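Local atomic coordinates of peroxidase (Cellulomonas bogoriensis 69B4 = DSM 16987, PDB entry 6QZO), a protein that binds heme b and probably acts as a dye-decolorizing-type peroxidase, using the bound heme to oxidise substrates at the expense of hydrogen peroxide. Residues Arg235-Leu240 / Trp355-Gly360; Leu85-Pro90 / Val159-Lys164; Pro264-Ala269 / Arg284-Leu289; Leu53-Thr58 / Asp140-Leu145; Gly228-Val233 / Thr330-Val335. All coordinates share one frame; numbering follows the deposited sequence.

Contact 1: residues Arg235-Leu240 / Trp355-Gly360. With HEM (protoporphyrin IX containing Fe), chain I.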
# COMPACT_ATOMS: atom_id res chain seq x y z
N ARG A 235 9.10 -13.57 -4.66
CA ARG A 235 7.67 -13.18 -4.67
C ARG A 235 6.88 -14.49 -4.69
O ARG A 235 6.97 -15.21 -5.71
CB ARG A 235 7.37 -12.33 -5.90
CG ARG A 235 6.06 -11.58 -5.83
CD ARG A 235 5.79 -10.79 -7.09
NE ARG A 235 4.50 -10.12 -7.10
CZ ARG A 235 4.20 -9.01 -6.43
NH1 ARG A 235 5.08 -8.42 -5.64
NH2 ARG A 235 2.99 -8.48 -6.55
N ILE A 236 6.21 -14.83 -3.60
CA ILE A 236 5.53 -16.15 -3.48
C ILE A 236 4.03 -15.89 -3.35
O ILE A 236 3.61 -15.34 -2.32
CB ILE A 236 6.09 -17.01 -2.32
CG1 ILE A 236 7.62 -17.01 -2.30
CG2 ILE A 236 5.55 -18.43 -2.43
CD1 ILE A 236 8.21 -17.76 -1.12
N ALA A 237 3.29 -16.27 -4.39
CA ALA A 237 1.83 -16.08 -4.49
C ALA A 237 1.12 -17.10 -3.60
O ALA A 237 1.60 -18.28 -3.53
CB ALA A 237 1.42 -16.21 -5.92
N MET A 238 0.05 -16.68 -2.93
CA MET A 238 -0.83 -17.56 -2.12
C MET A 238 -2.12 -17.81 -2.90
O MET A 238 -2.75 -16.84 -3.34
CB MET A 238 -1.16 -16.93 -0.77
CG MET A 238 0.03 -16.77 0.12
SD MET A 238 -0.32 -15.59 1.45
CE MET A 238 1.00 -16.01 2.58
N ASN A 239 -2.45 -19.08 -3.12
CA ASN A 239 -3.76 -19.45 -3.71
C ASN A 239 -4.77 -19.44 -2.57
O ASN A 239 -5.04 -20.51 -2.02
CB ASN A 239 -3.67 -20.77 -4.47
CG ASN A 239 -4.84 -20.94 -5.40
OD1 ASN A 239 -5.86 -20.27 -5.24
ND2 ASN A 239 -4.70 -21.82 -6.38
N LEU A 240 -5.26 -18.27 -2.18
CA LEU A 240 -6.21 -18.15 -1.05
C LEU A 240 -7.54 -18.84 -1.40
O LEU A 240 -8.17 -19.37 -0.47
CB LEU A 240 -6.38 -16.68 -0.66
CG LEU A 240 -5.12 -16.02 -0.11
CD1 LEU A 240 -5.37 -14.58 0.30
CD2 LEU A 240 -4.57 -16.81 1.08
N TRP A 355 -0.51 -24.78 -2.09
CA TRP A 355 -1.29 -23.51 -1.92
C TRP A 355 -0.41 -22.27 -2.06
O TRP A 355 -0.92 -21.16 -1.87
CB TRP A 355 -2.04 -23.54 -0.58
CG TRP A 355 -2.95 -24.73 -0.53
CD1 TRP A 355 -4.11 -24.90 -1.23
CD2 TRP A 355 -2.71 -25.97 0.15
NE1 TRP A 355 -4.62 -26.15 -1.01
CE2 TRP A 355 -3.78 -26.83 -0.16
CE3 TRP A 355 -1.69 -26.43 0.99
CZ2 TRP A 355 -3.87 -28.12 0.34
CZ3 TRP A 355 -1.79 -27.71 1.51
CH2 TRP A 355 -2.86 -28.54 1.18
N THR A 356 0.87 -22.43 -2.41
CA THR A 356 1.83 -21.35 -2.67
C THR A 356 2.58 -21.67 -3.96
O THR A 356 2.62 -22.85 -4.31
CB THR A 356 2.83 -21.19 -1.51
OG1 THR A 356 3.61 -22.38 -1.49
CG2 THR A 356 2.17 -20.96 -0.17
N PHE A 357 3.14 -20.67 -4.64
CA PHE A 357 4.02 -20.87 -5.81
C PHE A 357 4.88 -19.64 -6.03
O PHE A 357 4.42 -18.52 -5.92
CB PHE A 357 3.21 -21.32 -7.04
CG PHE A 357 2.06 -20.45 -7.47
CD1 PHE A 357 0.77 -20.68 -7.01
CD2 PHE A 357 2.25 -19.45 -8.42
CE1 PHE A 357 -0.28 -19.88 -7.41
CE2 PHE A 357 1.18 -18.66 -8.85
CZ PHE A 357 -0.09 -18.87 -8.34
N PRO A 358 6.20 -19.82 -6.29
CA PRO A 358 7.09 -18.68 -6.53
C PRO A 358 6.83 -18.10 -7.92
O PRO A 358 6.81 -18.87 -8.87
CB PRO A 358 8.50 -19.30 -6.45
CG PRO A 358 8.31 -20.71 -5.96
CD PRO A 358 6.91 -21.11 -6.37
N VAL A 359 6.63 -16.78 -8.00
CA VAL A 359 6.40 -16.07 -9.30
C VAL A 359 7.54 -15.08 -9.57
O VAL A 359 7.55 -14.52 -10.69
CB VAL A 359 5.01 -15.40 -9.34
CG1 VAL A 359 3.92 -16.46 -9.30
CG2 VAL A 359 4.81 -14.37 -8.23
N GLY A 360 8.48 -14.91 -8.64
CA GLY A 360 9.64 -14.02 -8.81
C GLY A 360 10.82 -14.48 -7.99
O GLY A 360 10.60 -14.94 -6.86
CHA HEM I . 8.68 -21.15 8.92
CHB HEM I . 5.05 -19.59 6.18
CHC HEM I . 7.87 -19.91 2.27
CHD HEM I . 11.62 -21.07 5.06
C1A HEM I . 7.45 -20.73 8.49
C2A HEM I . 6.30 -20.66 9.33
C3A HEM I . 5.27 -20.23 8.54
C4A HEM I . 5.80 -20.01 7.25
CMA HEM I . 3.83 -20.01 8.96
CAA HEM I . 6.20 -21.05 10.79
CBA HEM I . 6.50 -19.90 11.75
CGA HEM I . 7.97 -19.60 11.73
O1A HEM I . 8.36 -18.71 10.93
O2A HEM I . 8.75 -20.25 12.47
C1B HEM I . 5.53 -19.56 4.87
C2B HEM I . 4.70 -19.18 3.78
C3B HEM I . 5.49 -19.27 2.66
C4B HEM I . 6.80 -19.72 3.14
CMB HEM I . 3.24 -18.74 3.86
CAB HEM I . 5.20 -18.93 1.25
CBB HEM I . 4.14 -18.23 0.86
C1C HEM I . 9.14 -20.24 2.67
C2C HEM I . 10.21 -20.40 1.80
C3C HEM I . 11.31 -20.74 2.56
C4C HEM I . 10.88 -20.78 3.94
CMC HEM I . 10.24 -20.27 0.30
CAC HEM I . 12.58 -20.96 1.81
CBC HEM I . 13.73 -21.27 2.33
C1D HEM I . 11.09 -21.19 6.36
C2D HEM I . 11.92 -21.54 7.52
C3D HEM I . 11.11 -21.58 8.59
C4D HEM I . 9.78 -21.24 8.07
CMD HEM I . 13.41 -21.85 7.59
CAD HEM I . 11.51 -21.91 10.04
CBD HEM I . 11.40 -23.43 10.30
CGD HEM I . 11.82 -23.89 11.69
O1D HEM I . 13.03 -24.03 11.97
O2D HEM I . 10.97 -24.18 12.57
NA HEM I . 7.13 -20.32 7.23
NB HEM I . 6.75 -19.88 4.45
NC HEM I . 9.53 -20.47 3.96
ND HEM I . 9.82 -21.02 6.75
FE HEM I . 8.34 -20.53 5.67
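The carbonyl oxygen Arg235 O is held by two successive amides of the partner strand. Val359 N lies 2.8 Å from Arg235 O in a nearly straight bond (170°), whereas Gly360 N reaches the same oxygen only weakly. Arg235 N is bound in turn to Gly360 O at 3.0 Å. This is a classic beta bulge, with Val359 and Gly360 both facing Arg235, in an otherwise regular antiparallel pairing of strands 229-238 and 356-366 beside the heme. Ala237 and Phe357 exchange both backbone bonds, and Asn239 N binds Trp355 O at 2.9 Å before the helix that Asn239 N-caps. On one face, the Ala237 methyl sits over the Phe357 ring in a CH-pi contact, CB 4.0 Å from the ring centroid. On the other, Thr356 CG2 and Ile236 CD1 touch a heme vinyl and a heme methyl, HEM CBB and HEM CMC, each at 3.5 Å. Thr356 OG1, set between its backbone N and carbonyl carbon (chi1 66°), bonds Leu352 O and leaves CG2 to the heme.

Contact 2: residues Leu85-Pro90 / Val159-Lys164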
# COMPACT_ATOMS: atom_id res chain seq x y z
N LEU A 85 19.04 15.28 -2.69
CA LEU A 85 19.79 16.15 -3.63
C LEU A 85 18.84 16.52 -4.78
O LEU A 85 18.62 17.75 -4.98
CB LEU A 85 21.02 15.36 -4.08
CG LEU A 85 21.79 15.82 -5.31
CD1 LEU A 85 22.26 17.25 -5.20
CD2 LEU A 85 22.97 14.90 -5.55
N ALA A 86 18.23 15.52 -5.45
CA ALA A 86 17.23 15.76 -6.52
C ALA A 86 15.82 15.75 -5.90
O ALA A 86 15.01 14.83 -6.27
CB ALA A 86 17.36 14.71 -7.62
N ASP A 87 15.55 16.68 -4.97
CA ASP A 87 14.33 16.64 -4.10
C ASP A 87 13.62 18.00 -4.16
O ASP A 87 14.02 18.94 -3.48
CB ASP A 87 14.67 16.19 -2.69
CG ASP A 87 13.45 15.86 -1.83
OD1 ASP A 87 12.32 16.25 -2.21
OD2 ASP A 87 13.65 15.26 -0.75
N SER A 88 12.57 18.04 -4.98
CA SER A 88 11.70 19.21 -5.26
C SER A 88 10.49 19.21 -4.31
O SER A 88 9.71 20.19 -4.40
CB SER A 88 11.30 19.18 -6.72
OG SER A 88 11.07 17.84 -7.16
N GLU A 89 10.31 18.20 -3.45
CA GLU A 89 9.19 18.11 -2.47
C GLU A 89 9.76 17.92 -1.06
O GLU A 89 9.53 16.91 -0.41
CB GLU A 89 8.21 17.00 -2.84
CG GLU A 89 7.54 17.19 -4.19
CD GLU A 89 8.33 16.63 -5.36
OE1 GLU A 89 8.65 15.41 -5.34
OE2 GLU A 89 8.65 17.41 -6.27
N PRO A 90 10.54 18.90 -0.56
CA PRO A 90 11.25 18.75 0.71
C PRO A 90 10.35 18.44 1.92
O PRO A 90 10.78 17.70 2.78
CB PRO A 90 11.96 20.10 0.90
CG PRO A 90 11.28 21.06 -0.07
CD PRO A 90 10.82 20.20 -1.22
N VAL A 159 11.36 6.73 -2.47
CA VAL A 159 11.38 5.96 -3.75
C VAL A 159 11.44 6.95 -4.92
O VAL A 159 12.22 6.71 -5.87
CB VAL A 159 10.16 5.02 -3.83
CG1 VAL A 159 9.90 4.52 -5.25
CG2 VAL A 159 10.29 3.85 -2.85
N ARG A 160 10.63 8.01 -4.88
CA ARG A 160 10.59 9.03 -5.97
C ARG A 160 11.98 9.67 -6.09
O ARG A 160 12.49 9.81 -7.22
CB ARG A 160 9.48 10.04 -5.68
CG ARG A 160 9.44 11.26 -6.61
CD ARG A 160 8.97 10.92 -8.00
NE ARG A 160 8.95 12.05 -8.92
CZ ARG A 160 8.82 11.94 -10.25
NH1 ARG A 160 8.68 10.76 -10.81
NH2 ARG A 160 8.88 13.01 -11.02
N VAL A 161 12.59 10.06 -4.96
CA VAL A 161 13.90 10.78 -4.96
C VAL A 161 14.98 9.84 -5.49
O VAL A 161 15.72 10.26 -6.40
CB VAL A 161 14.24 11.32 -3.56
CG1 VAL A 161 15.68 11.77 -3.47
CG2 VAL A 161 13.29 12.48 -3.19
N LEU A 162 15.07 8.61 -4.97
CA LEU A 162 16.14 7.66 -5.34
C LEU A 162 16.00 7.29 -6.82
O LEU A 162 17.04 7.18 -7.51
CB LEU A 162 16.08 6.43 -4.45
CG LEU A 162 16.36 6.71 -2.97
CD1 LEU A 162 15.90 5.55 -2.10
CD2 LEU A 162 17.84 7.00 -2.74
N THR A 163 14.77 7.13 -7.30
CA THR A 163 14.47 6.73 -8.70
C THR A 163 14.91 7.85 -9.64
O THR A 163 15.61 7.55 -10.63
CB THR A 163 12.98 6.38 -8.87
OG1 THR A 163 12.69 5.32 -7.97
CG2 THR A 163 12.63 5.95 -10.28
N LYS A 164 14.50 9.09 -9.35
CA LYS A 164 14.87 10.29 -10.13
C LYS A 164 16.39 10.44 -10.20
O LYS A 164 16.89 10.84 -11.26
CB LYS A 164 14.29 11.55 -9.48
CG LYS A 164 12.86 11.87 -9.85
CD LYS A 164 12.26 12.94 -8.96
CE LYS A 164 12.94 14.29 -9.14
NZ LYS A 164 12.23 15.36 -8.38
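Val161 presses its CG2 methyl against the carboxylate of Asp87, 3.6 Å from Asp87 CG, the two side chains meeting at a slant. Beside it Lys164, bent at its third torsion (chi3 66°), brings NZ within 3.0 Å of Ser88 OG, although the angle there is too poor for a hydrogen bond. Lys164 NZ also comes to 3.5 Å from Ala86 O. The irregular segment 85-90 thus lies along one side of helix 152-165 in the N-terminal domain; the two segments share no hydrogen bond, but Ala86 N bonds Glu165 of the same helix. What sets the first shell lies further out. Ser88 OG donates to Glu89 OE2 at 2.6 Å from above the carboxylate plane, and Asp87 OD2 is bonded to His157, one helical turn before Val161. The second subunit takes the charges: its Asp244 forms salt bridges with Lys164 and Arg160, its Ser322 also bonds Arg160, and its Arg251 pairs with Glu89.

Contact 3: residues Pro264-Ala269 / Arg284-Leu289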
# COMPACT_ATOMS: atom_id res chain seq x y z
N PRO A 264 3.71 -25.08 18.07
CA PRO A 264 3.80 -26.33 17.34
C PRO A 264 2.61 -27.23 17.75
O PRO A 264 2.10 -27.06 18.84
CB PRO A 264 5.17 -26.93 17.71
CG PRO A 264 5.63 -26.17 18.93
CD PRO A 264 4.83 -24.88 19.00
N LEU A 265 2.21 -28.16 16.89
CA LEU A 265 1.11 -29.10 17.19
C LEU A 265 1.40 -29.86 18.50
O LEU A 265 0.44 -30.31 19.14
CB LEU A 265 0.92 -30.06 16.00
CG LEU A 265 0.59 -29.40 14.66
CD1 LEU A 265 0.06 -30.40 13.66
CD2 LEU A 265 -0.41 -28.27 14.85
N THR A 266 2.68 -29.95 18.88
CA THR A 266 3.18 -30.74 20.04
C THR A 266 3.29 -29.89 21.31
O THR A 266 3.52 -30.47 22.37
CB THR A 266 4.52 -31.39 19.70
OG1 THR A 266 5.43 -30.36 19.35
CG2 THR A 266 4.41 -32.38 18.56
N GLY A 267 3.13 -28.57 21.21
CA GLY A 267 3.38 -27.63 22.32
C GLY A 267 2.14 -26.83 22.69
O GLY A 267 1.07 -27.17 22.16
N ARG A 268 2.30 -25.80 23.53
CA ARG A 268 1.19 -24.95 24.07
C ARG A 268 1.40 -23.47 23.72
O ARG A 268 0.37 -22.77 23.61
CB ARG A 268 1.09 -25.08 25.60
CG ARG A 268 0.68 -26.46 26.11
CD ARG A 268 -0.58 -27.13 25.56
NE ARG A 268 -1.73 -26.25 25.39
CZ ARG A 268 -2.93 -26.64 24.98
NH1 ARG A 268 -3.17 -27.91 24.67
NH2 ARG A 268 -3.91 -25.76 24.88
N ALA A 269 2.65 -23.01 23.58
CA ALA A 269 3.00 -21.58 23.33
C ALA A 269 3.82 -21.43 22.04
O ALA A 269 4.42 -22.41 21.56
CB ALA A 269 3.74 -21.03 24.52
N ARG A 284 1.47 -42.34 14.06
CA ARG A 284 1.72 -41.33 13.00
C ARG A 284 2.45 -40.14 13.64
O ARG A 284 2.15 -39.77 14.77
CB ARG A 284 0.42 -40.85 12.34
CG ARG A 284 -0.49 -41.93 11.80
CD ARG A 284 0.04 -42.45 10.47
NE ARG A 284 -0.96 -43.15 9.65
CZ ARG A 284 -0.87 -44.42 9.19
NH1 ARG A 284 0.17 -45.18 9.49
NH2 ARG A 284 -1.84 -44.93 8.45
N PRO A 285 3.42 -39.50 12.94
CA PRO A 285 4.05 -38.29 13.46
C PRO A 285 3.03 -37.17 13.71
O PRO A 285 2.21 -36.95 12.82
CB PRO A 285 5.02 -37.86 12.34
CG PRO A 285 5.26 -39.14 11.55
CD PRO A 285 3.97 -39.94 11.65
N VAL A 286 3.09 -36.49 14.86
CA VAL A 286 2.13 -35.41 15.23
C VAL A 286 2.32 -34.25 14.25
O VAL A 286 1.33 -33.74 13.75
CB VAL A 286 2.28 -34.94 16.69
CG1 VAL A 286 1.39 -33.76 17.00
CG2 VAL A 286 2.00 -36.05 17.67
N ILE A 287 3.58 -33.86 14.02
CA ILE A 287 3.96 -32.92 12.93
C ILE A 287 4.24 -33.77 11.69
O ILE A 287 5.07 -34.71 11.80
CB ILE A 287 5.16 -32.05 13.33
CG1 ILE A 287 4.81 -31.16 14.53
CG2 ILE A 287 5.65 -31.23 12.14
CD1 ILE A 287 5.99 -30.69 15.32
N ASP A 288 3.53 -33.49 10.59
CA ASP A 288 3.56 -34.32 9.36
C ASP A 288 5.01 -34.41 8.86
O ASP A 288 5.78 -33.44 9.07
CB ASP A 288 2.62 -33.75 8.31
CG ASP A 288 2.23 -34.74 7.23
OD1 ASP A 288 3.02 -34.90 6.29
OD2 ASP A 288 1.15 -35.36 7.36
N LEU A 289 5.35 -35.51 8.19
CA LEU A 289 6.69 -35.74 7.57
C LEU A 289 6.97 -34.66 6.52
O LEU A 289 8.15 -34.39 6.27
CB LEU A 289 6.76 -37.14 6.95
CG LEU A 289 6.99 -38.31 7.90
CD1 LEU A 289 7.11 -39.63 7.13
CD2 LEU A 289 8.23 -38.12 8.77
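Leu265 and Thr266 occupy the two central positions of a type I beta turn, closed by Gly267 N bonding to Pro264 O at 3.0 Å, and from this turn their side chains meet Val286 and Ile287. Both segments belong to the long irregular connection between helices 248-255 and 292-296 of the C-terminal domain, and the second of them leads towards His292, the axial ligand of the heme iron. The Thr266 conformation divides the residue's two branches by chemistry. With OG1 set between the backbone N and the carbonyl carbon (chi1 58°), the hydroxyl bonds to Asp275 N, and the CG2 methyl is left to face the partner segment, 3.7 Å from Val286 CG1. Val286 carries that CG1 opposite its own backbone N (chi1 174°), where it also meets Leu265 CB at 3.9 Å; one methyl therefore contacts both central residues of the turn. Ile287 comes in differently, its chain crossing Thr266 at about a right angle and ending in CD1 at 4.0 Å from Thr266 CG2. Leu265 reaches the backbone as well as side chains: its CD1 methyl lies 3.6 Å from Val286 O.

Contact 4: residues Leu53-Thr58 / Asp140-Leu145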
# COMPACT_ATOMS: atom_id res chain seq x y z
N LEU A 53 16.46 -1.96 -10.29
CA LEU A 53 16.79 -1.11 -11.45
C LEU A 53 17.75 -1.88 -12.35
O LEU A 53 18.45 -2.77 -11.84
CB LEU A 53 17.38 0.22 -10.96
CG LEU A 53 16.45 1.03 -10.04
CD1 LEU A 53 16.83 0.84 -8.58
CD2 LEU A 53 16.49 2.51 -10.41
N ASP A 54 17.71 -1.58 -13.64
CA ASP A 54 18.66 -2.11 -14.65
C ASP A 54 19.54 -0.97 -15.14
O ASP A 54 19.03 0.12 -15.45
CB ASP A 54 17.91 -2.82 -15.78
CG ASP A 54 17.46 -4.21 -15.43
OD1 ASP A 54 17.97 -4.78 -14.43
OD2 ASP A 54 16.59 -4.72 -16.16
N LEU A 55 20.85 -1.18 -15.17
CA LEU A 55 21.82 -0.18 -15.69
C LEU A 55 21.59 -0.01 -17.20
O LEU A 55 21.17 -0.98 -17.84
CB LEU A 55 23.24 -0.65 -15.37
CG LEU A 55 23.55 -0.74 -13.87
CD1 LEU A 55 24.84 -1.48 -13.62
CD2 LEU A 55 23.63 0.67 -13.30
N ALA A 56 21.82 1.18 -17.74
CA ALA A 56 21.85 1.42 -19.21
C ALA A 56 22.97 0.58 -19.83
O ALA A 56 23.96 0.33 -19.13
CB ALA A 56 22.02 2.89 -19.48
N SER A 57 22.83 0.17 -21.09
CA SER A 57 23.84 -0.58 -21.88
C SER A 57 25.16 0.20 -21.95
O SER A 57 26.23 -0.43 -22.08
CB SER A 57 23.33 -0.90 -23.26
OG SER A 57 23.07 0.30 -23.97
N THR A 58 25.08 1.53 -21.88
CA THR A 58 26.23 2.47 -22.02
C THR A 58 26.94 2.66 -20.68
O THR A 58 28.03 3.23 -20.69
CB THR A 58 25.76 3.81 -22.60
OG1 THR A 58 24.71 4.32 -21.77
CG2 THR A 58 25.25 3.67 -24.02
N ASP A 140 15.33 -11.01 -11.18
CA ASP A 140 16.67 -10.42 -11.44
C ASP A 140 16.62 -8.90 -11.17
O ASP A 140 15.80 -8.47 -10.35
CB ASP A 140 17.14 -10.75 -12.85
CG ASP A 140 17.06 -12.21 -13.23
OD1 ASP A 140 17.21 -13.08 -12.34
OD2 ASP A 140 16.77 -12.46 -14.41
N GLY A 141 17.49 -8.14 -11.83
CA GLY A 141 17.81 -6.74 -11.54
C GLY A 141 19.31 -6.57 -11.32
O GLY A 141 19.88 -7.35 -10.58
N ASP A 142 19.92 -5.57 -11.95
CA ASP A 142 21.35 -5.19 -11.79
C ASP A 142 21.56 -4.62 -10.39
O ASP A 142 22.62 -4.86 -9.81
CB ASP A 142 21.78 -4.17 -12.84
CG ASP A 142 21.76 -4.74 -14.25
OD1 ASP A 142 21.89 -5.95 -14.39
OD2 ASP A 142 21.63 -3.96 -15.20
N VAL A 143 20.57 -3.90 -9.84
CA VAL A 143 20.70 -3.31 -8.48
C VAL A 143 19.31 -3.23 -7.85
O VAL A 143 18.33 -3.18 -8.59
CB VAL A 143 21.41 -1.94 -8.53
CG1 VAL A 143 20.60 -0.95 -9.35
CG2 VAL A 143 21.70 -1.38 -7.15
N VAL A 144 19.25 -3.25 -6.52
CA VAL A 144 17.98 -3.19 -5.77
C VAL A 144 18.14 -2.19 -4.63
O VAL A 144 19.20 -2.19 -3.99
CB VAL A 144 17.57 -4.55 -5.22
CG1 VAL A 144 18.62 -5.09 -4.23
CG2 VAL A 144 16.18 -4.50 -4.58
N LEU A 145 17.09 -1.40 -4.39
CA LEU A 145 16.94 -0.60 -3.16
C LEU A 145 15.80 -1.22 -2.34
O LEU A 145 14.64 -1.15 -2.80
CB LEU A 145 16.62 0.85 -3.56
CG LEU A 145 17.67 1.51 -4.46
CD1 LEU A 145 17.14 2.82 -5.00
CD2 LEU A 145 18.96 1.70 -3.70
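Leu53 and Val143 form a hydrogen-bonded antiparallel pair in which each backbone amide finds the other's carbonyl. Leu53 N binds Val143 O at 2.8 Å and 169°, and Val143 N returns a bond to Leu53 O at 3.1 Å. Asp142 and Val143 both face Leu53, so a classic beta bulge marks the start of strand 143-149 where it joins strand 47-55 in the N-terminal sheet. At the bulge and just beyond it, carboxylates act as the acceptors. Asp54 OD1 takes Asp142 N at 3.3 Å, met nearly head-on along the C-O bond. Asp142 OD2 accepts Leu55 N at 2.9 Å through its anti lone pair, with CG opposite its carbonyl carbon (chi1 -66°), which brings the carboxylate beside Leu55 N. Each aspartate thus reaches across to a backbone amide of the other strand, the carboxylate planes turned 45° apart. On the hydrophobic face, Leu53 CB touches Val143 CG1 at 3.8 Å and Leu53 CD1 meets Leu145 CD1 at 4.1 Å, with Trp71 of helix 61-78 packed against all three residues. The chemistry carries a cost, because Asp54 OD1 and Asp142 OD2 are only 3.8 Å apart. The backbone amides that each carboxylate binds probably offset this repulsion, and so, most likely, does the salt bridge from Asp54 OD2 to Arg173 on the neighbouring strand 170-179.

Contact 5: residues Gly228-Val233 / Thr330-Val335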
# COMPACT_ATOMS: atom_id res chain seq x y z
N GLY A 228 29.13 -7.18 4.87
CA GLY A 228 28.05 -7.34 3.89
C GLY A 228 27.39 -8.71 4.02
O GLY A 228 27.66 -9.44 4.99
N THR A 229 26.55 -9.04 3.05
CA THR A 229 25.68 -10.24 3.11
C THR A 229 25.15 -10.49 1.70
O THR A 229 25.56 -9.78 0.76
CB THR A 229 24.58 -10.04 4.17
OG1 THR A 229 23.88 -11.28 4.38
CG2 THR A 229 23.59 -8.96 3.80
N SER A 230 24.30 -11.51 1.57
CA SER A 230 23.55 -11.83 0.34
C SER A 230 22.07 -11.65 0.65
O SER A 230 21.69 -11.80 1.82
CB SER A 230 23.85 -13.22 -0.13
OG SER A 230 23.28 -14.18 0.73
N MET A 231 21.30 -11.29 -0.37
CA MET A 231 19.86 -11.02 -0.28
C MET A 231 19.15 -11.87 -1.33
O MET A 231 19.58 -11.83 -2.49
CB MET A 231 19.58 -9.54 -0.53
CG MET A 231 18.10 -9.22 -0.70
SD MET A 231 17.95 -7.43 -0.98
CE MET A 231 16.26 -7.36 -1.55
N VAL A 232 18.13 -12.62 -0.91
CA VAL A 232 17.18 -13.34 -1.81
C VAL A 232 15.82 -12.65 -1.69
O VAL A 232 15.40 -12.40 -0.55
CB VAL A 232 17.08 -14.82 -1.43
CG1 VAL A 232 15.91 -15.50 -2.12
CG2 VAL A 232 18.38 -15.56 -1.71
N VAL A 233 15.19 -12.38 -2.83
CA VAL A 233 13.77 -11.94 -2.92
C VAL A 233 13.02 -12.97 -3.76
O VAL A 233 13.28 -13.03 -4.97
CB VAL A 233 13.65 -10.54 -3.53
CG1 VAL A 233 12.22 -10.07 -3.63
CG2 VAL A 233 14.46 -9.54 -2.74
N THR A 330 15.16 -12.81 2.27
CA THR A 330 16.10 -13.48 3.21
C THR A 330 17.50 -12.90 3.05
O THR A 330 17.86 -12.50 1.94
CB THR A 330 16.11 -15.01 3.04
OG1 THR A 330 16.82 -15.30 1.84
CG2 THR A 330 14.73 -15.62 2.99
N TYR A 331 18.24 -12.85 4.15
CA TYR A 331 19.66 -12.43 4.23
C TYR A 331 20.49 -13.55 4.85
O TYR A 331 20.06 -14.14 5.85
CB TYR A 331 19.80 -11.15 5.05
CG TYR A 331 19.14 -9.95 4.43
CD1 TYR A 331 19.75 -9.24 3.41
CD2 TYR A 331 17.91 -9.51 4.89
CE1 TYR A 331 19.15 -8.14 2.84
CE2 TYR A 331 17.29 -8.42 4.32
CZ TYR A 331 17.92 -7.73 3.29
OH TYR A 331 17.33 -6.61 2.76
N GLN A 332 21.65 -13.83 4.26
CA GLN A 332 22.58 -14.93 4.68
C GLN A 332 23.98 -14.64 4.13
O GLN A 332 24.08 -13.91 3.11
CB GLN A 332 22.01 -16.27 4.22
CG GLN A 332 21.75 -16.36 2.72
CD GLN A 332 20.44 -15.72 2.30
OE1 GLN A 332 19.37 -16.02 2.84
NE2 GLN A 332 20.52 -14.83 1.33
N ARG A 333 25.03 -15.19 4.75
CA ARG A 333 26.43 -15.00 4.28
C ARG A 333 26.55 -15.52 2.84
O ARG A 333 27.12 -14.81 2.02
CB ARG A 333 27.44 -15.70 5.21
CG ARG A 333 28.90 -15.41 4.89
CD ARG A 333 29.91 -16.23 5.68
NE ARG A 333 29.43 -17.39 6.44
CZ ARG A 333 29.32 -18.65 5.99
NH1 ARG A 333 29.67 -18.96 4.75
NH2 ARG A 333 28.87 -19.59 6.79
N ASP A 334 26.00 -16.71 2.56
CA ASP A 334 26.24 -17.46 1.29
C ASP A 334 24.94 -18.14 0.86
O ASP A 334 24.50 -19.09 1.54
CB ASP A 334 27.41 -18.44 1.47
CG ASP A 334 27.76 -19.29 0.26
OD1 ASP A 334 26.92 -19.40 -0.67
OD2 ASP A 334 28.87 -19.86 0.26
N VAL A 335 24.35 -17.70 -0.26
CA VAL A 335 23.04 -18.19 -0.79
C VAL A 335 23.12 -19.70 -1.03
O VAL A 335 22.24 -20.43 -0.56
CB VAL A 335 22.63 -17.45 -2.07
CG1 VAL A 335 21.31 -17.96 -2.62
CG2 VAL A 335 22.59 -15.94 -1.87
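Ser230 and Gln332 pair through both main chain and side chain. Ser230 N and Ser230 OG each donate to Gln332 O, at 2.9 Å and 2.5 Å, from opposite faces of the carbonyl plane. Ser230 OG in turn accepts from Gln332 NE2 at 2.9 Å, lying in the plane of that amide. Folding the glutamine back at its second torsion (chi2 -81°) makes this possible, and the amide oxygen, Gln332 OE1, accepts from Thr330 OG1 at 2.8 Å, so the amide is fixed at both atoms. Ordinary antiparallel backbone bonds complete the pairing, Val232 and Thr330 exchanging one in each direction. A second kind of contact is Met-aromatic: the extended Met231 chain runs beside Tyr331 in the same direction, with SD 5.1 Å from the ring centroid at an oblique angle and Met231 CB 3.7 Å from Tyr331 CE1. Apolar contact is made by Val232 CG2 and Val335 CG1, 3.9 Å apart on the opposite face of the sheet. Strands 229-238 and 323-332 are the two inner strands of the C-terminal domain's antiparallel sheet, flanked by 356-366 and 306-314; strand 323-332 ends here, and Asp334 N-caps helix 335-338.

Overall arrangement
The chain holds two antiparallel four-stranded sheets, consistent with the paired ferredoxin-like domains of DyP-type peroxidases. Contacts 4 and 2 lie in the N-terminal half, where their segments alternate along the chain; their centres are 18 Å apart, and they touch where Leu162 packs on Leu145. Contacts 5 and 1 follow in the C-terminal half and share strand 229-238, joining it to 323-332 and 356-366 respectively. Contact 3 is nested inside the loops both close. Contacts 4 and 5 link the halves through Val144 and Met231. The C-terminal sheet at contact 1 and the connection to His292 at contact 3 thus serve the heme, while contact 2, its centre about 50 Å from that of contact 3, lies at the subunit interface.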